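Local coordinates for protein ribonucleoside-diphosphate reductase (Pseudomonas aeruginosa, PDB 5IM3) that probably reduces ribonucleoside diphosphates to the deoxyribonucleotides needed for DNA synthesis, and binds dATP in an allosteric ATP cone, at residues D47-A52 and Q81-F86; V51-A56 and D73-L78. All blocks are in the same frame, centred on the assembly; numbering follows the deposited sequence.

Both contacts join helices 46-60 and 69-88 of one ATP cone; the centres of the contacts lie about 8 Å apart, and they share Val51 and Ala52. Each is buried and apolar across the interface, without a hydrogen bond from one segment to the other. Contact 2 is the closer packing: Ile53 and Val75 slide past each other, with Leu78 against Ile53 and Thr54 against Val75. Contact 1 is a thinner touch, resting on Ile49 and Val82. In contact 1 the same Ile49 touches the chain C dATP; in contact 2 Lys55 and Ala56 meet the chain D dATP on the other side of the helix, and the shared Ala52 touches both. Contact 2 also reaches the assembly, since Asp73 bonds to Tyr829 of the second subunit.

Contact 1 of 2, residues D47-A52 and Q81-F86; sequences DKITVA and QVTATF. With DTP (2'-deoxyadenosine 5'-triphosphate), chain C; DTP (2'-deoxyadenosine 5'-triphosphate), chain D.
The helices 46-60 and 69-88 stand well apart here, the nearest CA atoms being those of Ile49 and Val82 at 8.9 Å, and the gap is bridged by side-chain ends. Both residues send their CB toward the other helix. Ile49 is extended beyond CG1 (chi2 177°), which carries CD1 across to Val82 CG1 at 4.0 Å, where the two side chains cross at a slant. Thr83 OG1 lies at the margin of this patch; its polar needs are met by Asp46 OD1, Tyr44 OH and the carbonyl of Thr79. Ile101 packs on Ile49 and Ala108 on Val82, so helix 98-111 completes the apolar core. This is the helical bundle of an ATP cone, the N-terminal allosteric domain of the reductase large chain, and in this crystal it holds two dATP molecules. Ile49 serves both partners: while its CD1 reaches Val82, Ile49 CG1 lies 3.7 Å from C2' of the chain C nucleotide, on one side of the adenine plane and just beyond its N3 edge. Lys48 takes the same face of that base further along, with CB above N7 at 3.2 Å; the chain then bends at chi2 (-63°), which leaves CG just off the ring edge, 3.3 Å from N7. The methyl of Ala52 touches both sugars, CB being 3.7 Å from O4' of the chain D nucleotide and 4.0 Å from C3' of the chain C one.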
# COMPACT_ATOMS: atom_id res chain seq x y z
N ASP A 47 -30.32 -47.51 -30.61
CA ASP A 47 -29.68 -48.53 -31.43
C ASP A 47 -28.98 -47.91 -32.64
O ASP A 47 -27.86 -48.31 -32.98
CB ASP A 47 -30.72 -49.55 -31.88
CG ASP A 47 -30.13 -50.67 -32.72
OD1 ASP A 47 -29.00 -51.11 -32.40
OD2 ASP A 47 -30.78 -51.09 -33.69
N LYS A 48 -29.62 -46.95 -33.30
CA LYS A 48 -29.01 -46.33 -34.47
C LYS A 48 -27.69 -45.65 -34.11
O LYS A 48 -26.74 -45.67 -34.90
CB LYS A 48 -29.98 -45.33 -35.10
CG LYS A 48 -31.28 -45.95 -35.59
CD LYS A 48 -31.04 -46.97 -36.69
CE LYS A 48 -32.35 -47.54 -37.22
NZ LYS A 48 -32.13 -48.52 -38.33
N ILE A 49 -27.61 -45.06 -32.92
CA ILE A 49 -26.34 -44.50 -32.45
C ILE A 49 -25.36 -45.61 -32.12
O ILE A 49 -24.19 -45.57 -32.50
CB ILE A 49 -26.57 -43.58 -31.24
CG1 ILE A 49 -27.37 -42.34 -31.66
CG2 ILE A 49 -25.23 -43.17 -30.62
CD1 ILE A 49 -27.71 -41.40 -30.53
N THR A 50 -25.83 -46.63 -31.39
CA THR A 50 -24.96 -47.74 -31.02
C THR A 50 -24.42 -48.45 -32.26
O THR A 50 -23.24 -48.81 -32.31
CB THR A 50 -25.73 -48.73 -30.14
OG1 THR A 50 -26.07 -48.09 -28.90
CG2 THR A 50 -24.90 -49.97 -29.85
N VAL A 51 -25.28 -48.67 -33.26
CA VAL A 51 -24.82 -49.31 -34.49
C VAL A 51 -23.79 -48.44 -35.19
O VAL A 51 -22.74 -48.92 -35.64
CB VAL A 51 -26.02 -49.61 -35.41
CG1 VAL A 51 -25.56 -50.02 -36.80
CG2 VAL A 51 -26.89 -50.71 -34.81
N ALA A 52 -24.04 -47.13 -35.27
CA ALA A 52 -23.14 -46.23 -35.98
C ALA A 52 -21.73 -46.28 -35.38
O ALA A 52 -20.75 -46.48 -36.09
CB ALA A 52 -23.69 -44.81 -35.96
N GLN A 81 -23.90 -41.10 -22.76
CA GLN A 81 -23.61 -39.69 -22.52
C GLN A 81 -24.04 -38.82 -23.69
O GLN A 81 -24.18 -37.60 -23.52
CB GLN A 81 -22.12 -39.50 -22.23
CG GLN A 81 -21.17 -39.97 -23.32
CD GLN A 81 -19.73 -40.00 -22.86
OE1 GLN A 81 -19.44 -40.29 -21.69
NE2 GLN A 81 -18.81 -39.70 -23.77
N VAL A 82 -24.26 -39.40 -24.87
CA VAL A 82 -24.88 -38.65 -25.96
C VAL A 82 -26.37 -38.48 -25.71
O VAL A 82 -26.90 -37.36 -25.69
CB VAL A 82 -24.61 -39.34 -27.31
CG1 VAL A 82 -25.52 -38.77 -28.41
CG2 VAL A 82 -23.15 -39.19 -27.70
N THR A 83 -27.08 -39.60 -25.51
CA THR A 83 -28.50 -39.53 -25.22
C THR A 83 -28.77 -38.68 -23.98
O THR A 83 -29.79 -37.98 -23.92
CB THR A 83 -29.07 -40.94 -25.03
OG1 THR A 83 -28.89 -41.69 -26.23
CG2 THR A 83 -30.56 -40.89 -24.68
N ALA A 84 -27.87 -38.72 -23.00
CA ALA A 84 -28.04 -37.90 -21.81
C ALA A 84 -27.93 -36.41 -22.14
O ALA A 84 -28.66 -35.59 -21.58
CB ALA A 84 -27.01 -38.29 -20.75
N THR A 85 -27.01 -36.05 -23.05
CA THR A 85 -26.84 -34.65 -23.40
C THR A 85 -28.12 -34.05 -23.95
O THR A 85 -28.50 -32.93 -23.60
CB THR A 85 -25.70 -34.50 -24.41
OG1 THR A 85 -24.52 -35.15 -23.91
CG2 THR A 85 -25.39 -33.03 -24.66
N PHE A 86 -28.81 -34.79 -24.83
CA PHE A 86 -30.07 -34.29 -25.38
C PHE A 86 -31.15 -34.20 -24.31
O PHE A 86 -32.00 -33.30 -24.37
CB PHE A 86 -30.54 -35.20 -26.53
CG PHE A 86 -29.66 -35.13 -27.75
CD1 PHE A 86 -29.26 -33.91 -28.26
CD2 PHE A 86 -29.25 -36.29 -28.39
CE1 PHE A 86 -28.46 -33.84 -29.38
CE2 PHE A 86 -28.44 -36.22 -29.52
CZ PHE A 86 -28.05 -35.00 -30.01
PG DTP C . -29.73 -44.11 -43.46
O1G DTP C . -30.29 -45.42 -43.05
O2G DTP C . -28.22 -44.00 -43.22
O3G DTP C . -30.00 -43.79 -44.92
PB DTP C . -29.54 -42.03 -41.54
O1B DTP C . -28.28 -41.52 -42.13
O2B DTP C . -30.40 -40.91 -40.97
O3B DTP C . -30.33 -42.90 -42.61
PA DTP C . -27.78 -43.88 -40.34
O1A DTP C . -27.94 -45.15 -39.60
O2A DTP C . -27.12 -44.02 -41.71
O3A DTP C . -29.18 -43.13 -40.45
O5' DTP C . -27.00 -42.82 -39.53
C5' DTP C . -27.49 -42.59 -38.21
C4' DTP C . -26.90 -41.34 -37.61
O4' DTP C . -27.96 -40.48 -37.15
C3' DTP C . -26.07 -41.61 -36.36
O3' DTP C . -25.12 -40.57 -36.12
C2' DTP C . -27.13 -41.67 -35.27
C1' DTP C . -28.25 -40.78 -35.79
N9 DTP C . -29.58 -41.39 -35.71
C8 DTP C . -30.18 -42.23 -36.60
N7 DTP C . -31.35 -42.69 -36.21
C5 DTP C . -31.52 -42.10 -34.97
C6 DTP C . -32.56 -42.17 -34.02
N6 DTP C . -33.60 -43.01 -34.13
N1 DTP C . -32.44 -41.42 -32.90
C2 DTP C . -31.35 -40.67 -32.74
N3 DTP C . -30.29 -40.55 -33.55
C4 DTP C . -30.45 -41.28 -34.65
PG DTP D . -25.61 -41.90 -45.66
O1G DTP D . -26.58 -42.59 -44.84
O2G DTP D . -24.89 -42.79 -46.63
O3G DTP D . -26.17 -40.72 -46.39
PB DTP D . -24.11 -41.54 -43.19
O1B DTP D . -25.32 -41.55 -42.36
O2B DTP D . -23.13 -40.50 -42.69
O3B DTP D . -24.48 -41.29 -44.72
PA DTP D . -24.10 -44.42 -42.98
O1A DTP D . -23.37 -45.43 -43.77
O2A DTP D . -25.59 -44.38 -43.34
O3A DTP D . -23.45 -42.99 -43.20
O5' DTP D . -23.98 -44.59 -41.42
C5' DTP D . -22.72 -44.97 -40.85
C4' DTP D . -22.26 -43.99 -39.79
O4' DTP D . -21.42 -44.69 -38.85
C3' DTP D . -21.45 -42.81 -40.33
O3' DTP D . -22.04 -41.57 -39.93
C2' DTP D . -20.07 -42.96 -39.68
C1' DTP D . -20.07 -44.37 -39.11
N9 DTP D . -19.49 -45.39 -39.99
C8 DTP D . -20.13 -46.36 -40.71
N7 DTP D . -19.33 -47.09 -41.45
C5 DTP D . -18.07 -46.56 -41.19
C6 DTP D . -16.79 -46.89 -41.66
N6 DTP D . -16.56 -47.83 -42.59
N1 DTP D . -15.74 -46.19 -41.17
C2 DTP D . -15.98 -45.22 -40.29
N3 DTP D . -17.14 -44.81 -39.78
C4 DTP D . -18.16 -45.52 -40.28

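Contact 2 of 2, residues V51-A56 and D73-L78; sequences VAITKA and DTVRRL. With DTP (2'-deoxyadenosine 5'-triphosphate), chain D.
Thr54 OG1 is hydrogen-bonded to the carbonyl of Thr50 one turn back, and the same atom rests between the two methyls of Val75, 3.7 Å from CG1. Its chi1 of -56° sets OG1 beside the backbone N, where both contacts can be made at once, and the two side chains meet nearly at right angles. The axes of the short helices 51-56 and 73-78 approach to 9.5 Å and run roughly antiparallel, at 137°, with the CA atoms of Ile53 and Val75 only 6.4 Å apart. At this point Ile53 and Val75 slip past one another in opposite senses: Val75 CG1 abuts Ile53 CB at 3.9 Å, and Val75 CG2 meets Ile53 CG2. Further out, Ile53 CD1 reaches Leu78 CB at 4.1 Å. These are the first two helices of the ATP cone bundle; helix 98-111 closes over Ile53 and Leu78 with Leu109, while Phe57 packs on Val75. The other side of helix 51-56 lines the pocket of the chain D dATP. Lys55 CB lies over the face of the adenine, 3.5 Å from C8, and Ala56 CB on the same side of the base plane but beyond its N3 edge, 3.7 Å from N3. The Lys55 chain runs on past the base to bring NZ within 3.7 Å of O5'. Beyond the bundle, Asp73 OD2 is hydrogen-bonded to Tyr829 OH of the second subunit.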
# COMPACT_ATOMS: atom_id res chain seq x y z
N VAL A 51 -25.28 -48.67 -33.26
CA VAL A 51 -24.82 -49.31 -34.49
C VAL A 51 -23.79 -48.44 -35.19
O VAL A 51 -22.74 -48.92 -35.64
CB VAL A 51 -26.02 -49.61 -35.41
CG1 VAL A 51 -25.56 -50.02 -36.80
CG2 VAL A 51 -26.89 -50.71 -34.81
N ALA A 52 -24.04 -47.13 -35.27
CA ALA A 52 -23.14 -46.23 -35.98
C ALA A 52 -21.73 -46.28 -35.38
O ALA A 52 -20.75 -46.48 -36.09
CB ALA A 52 -23.69 -44.81 -35.96
N ILE A 53 -21.63 -46.10 -34.06
CA ILE A 53 -20.33 -46.10 -33.41
C ILE A 53 -19.66 -47.46 -33.55
O ILE A 53 -18.44 -47.56 -33.75
CB ILE A 53 -20.47 -45.70 -31.93
CG1 ILE A 53 -21.11 -44.31 -31.81
CG2 ILE A 53 -19.10 -45.71 -31.24
CD1 ILE A 53 -21.36 -43.87 -30.39
N THR A 54 -20.44 -48.54 -33.45
CA THR A 54 -19.87 -49.88 -33.58
C THR A 54 -19.28 -50.09 -34.97
O THR A 54 -18.22 -50.71 -35.11
CB THR A 54 -20.93 -50.94 -33.28
OG1 THR A 54 -21.48 -50.71 -31.98
CG2 THR A 54 -20.32 -52.33 -33.33
N LYS A 55 -19.95 -49.58 -36.01
CA LYS A 55 -19.39 -49.65 -37.35
C LYS A 55 -18.00 -49.03 -37.40
O LYS A 55 -17.09 -49.58 -38.04
CB LYS A 55 -20.31 -48.94 -38.35
CG LYS A 55 -21.68 -49.58 -38.57
CD LYS A 55 -22.38 -48.92 -39.76
CE LYS A 55 -23.87 -49.23 -39.83
NZ LYS A 55 -24.70 -48.01 -40.09
N ALA A 56 -17.82 -47.89 -36.74
CA ALA A 56 -16.53 -47.20 -36.80
C ALA A 56 -15.44 -47.95 -36.06
O ALA A 56 -14.28 -47.92 -36.47
CB ALA A 56 -16.68 -45.78 -36.24
N ASP A 73 -18.98 -52.43 -24.22
CA ASP A 73 -19.01 -51.60 -23.03
C ASP A 73 -18.72 -50.15 -23.36
O ASP A 73 -19.36 -49.23 -22.83
CB ASP A 73 -18.00 -52.13 -22.00
CG ASP A 73 -18.28 -51.63 -20.60
OD1 ASP A 73 -19.45 -51.32 -20.30
OD2 ASP A 73 -17.33 -51.55 -19.79
N THR A 74 -17.75 -49.91 -24.25
CA THR A 74 -17.39 -48.54 -24.61
C THR A 74 -18.51 -47.86 -25.39
O THR A 74 -18.90 -46.73 -25.07
CB THR A 74 -16.10 -48.54 -25.44
OG1 THR A 74 -15.07 -49.23 -24.72
CG2 THR A 74 -15.64 -47.12 -25.72
N VAL A 75 -19.04 -48.53 -26.41
CA VAL A 75 -20.06 -47.91 -27.26
C VAL A 75 -21.26 -47.50 -26.42
O VAL A 75 -21.73 -46.35 -26.49
CB VAL A 75 -20.48 -48.88 -28.39
CG1 VAL A 75 -21.59 -48.28 -29.22
CG2 VAL A 75 -19.28 -49.21 -29.27
N ARG A 76 -21.79 -48.42 -25.61
CA ARG A 76 -22.96 -48.11 -24.80
C ARG A 76 -22.68 -47.00 -23.80
O ARG A 76 -23.60 -46.29 -23.39
CB ARG A 76 -23.45 -49.37 -24.08
CG ARG A 76 -23.98 -50.44 -25.02
CD ARG A 76 -24.37 -51.70 -24.25
NE ARG A 76 -25.44 -51.46 -23.29
CZ ARG A 76 -25.92 -52.38 -22.45
NH1 ARG A 76 -25.44 -53.61 -22.46
NH2 ARG A 76 -26.89 -52.07 -21.61
N ARG A 77 -21.42 -46.84 -23.39
CA ARG A 77 -21.06 -45.71 -22.55
C ARG A 77 -21.09 -44.41 -23.35
O ARG A 77 -21.63 -43.40 -22.88
CB ARG A 77 -19.67 -45.93 -21.94
CG ARG A 77 -19.22 -44.82 -21.01
CD ARG A 77 -17.82 -45.07 -20.46
NE ARG A 77 -16.83 -45.17 -21.53
CZ ARG A 77 -16.30 -44.12 -22.16
NH1 ARG A 77 -16.67 -42.89 -21.84
NH2 ARG A 77 -15.40 -44.31 -23.12
N LEU A 78 -20.53 -44.42 -24.56
CA LEU A 78 -20.59 -43.24 -25.41
C LEU A 78 -22.02 -42.92 -25.81
O LEU A 78 -22.42 -41.75 -25.82
CB LEU A 78 -19.72 -43.45 -26.65
CG LEU A 78 -18.23 -43.73 -26.41
CD1 LEU A 78 -17.55 -44.08 -27.71
CD2 LEU A 78 -17.55 -42.54 -25.75
PG DTP D . -25.61 -41.90 -45.66
O1G DTP D . -26.58 -42.59 -44.84
O2G DTP D . -24.89 -42.79 -46.63
O3G DTP D . -26.17 -40.72 -46.39
PB DTP D . -24.11 -41.54 -43.19
O1B DTP D . -25.32 -41.55 -42.36
O2B DTP D . -23.13 -40.50 -42.69
O3B DTP D . -24.48 -41.29 -44.72
PA DTP D . -24.10 -44.42 -42.98
O1A DTP D . -23.37 -45.43 -43.77
O2A DTP D . -25.59 -44.38 -43.34
O3A DTP D . -23.45 -42.99 -43.20
O5' DTP D . -23.98 -44.59 -41.42
C5' DTP D . -22.72 -44.97 -40.85
C4' DTP D . -22.26 -43.99 -39.79
O4' DTP D . -21.42 -44.69 -38.85
C3' DTP D . -21.45 -42.81 -40.33
O3' DTP D . -22.04 -41.57 -39.93
C2' DTP D . -20.07 -42.96 -39.68
C1' DTP D . -20.07 -44.37 -39.11
N9 DTP D . -19.49 -45.39 -39.99
C8 DTP D . -20.13 -46.36 -40.71
N7 DTP D . -19.33 -47.09 -41.45
C5 DTP D . -18.07 -46.56 -41.19
C6 DTP D . -16.79 -46.89 -41.66
N6 DTP D . -16.56 -47.83 -42.59
N1 DTP D . -15.74 -46.19 -41.17
C2 DTP D . -15.98 -45.22 -40.29
N3 DTP D . -17.14 -44.81 -39.78
C4 DTP D . -18.16 -45.52 -40.28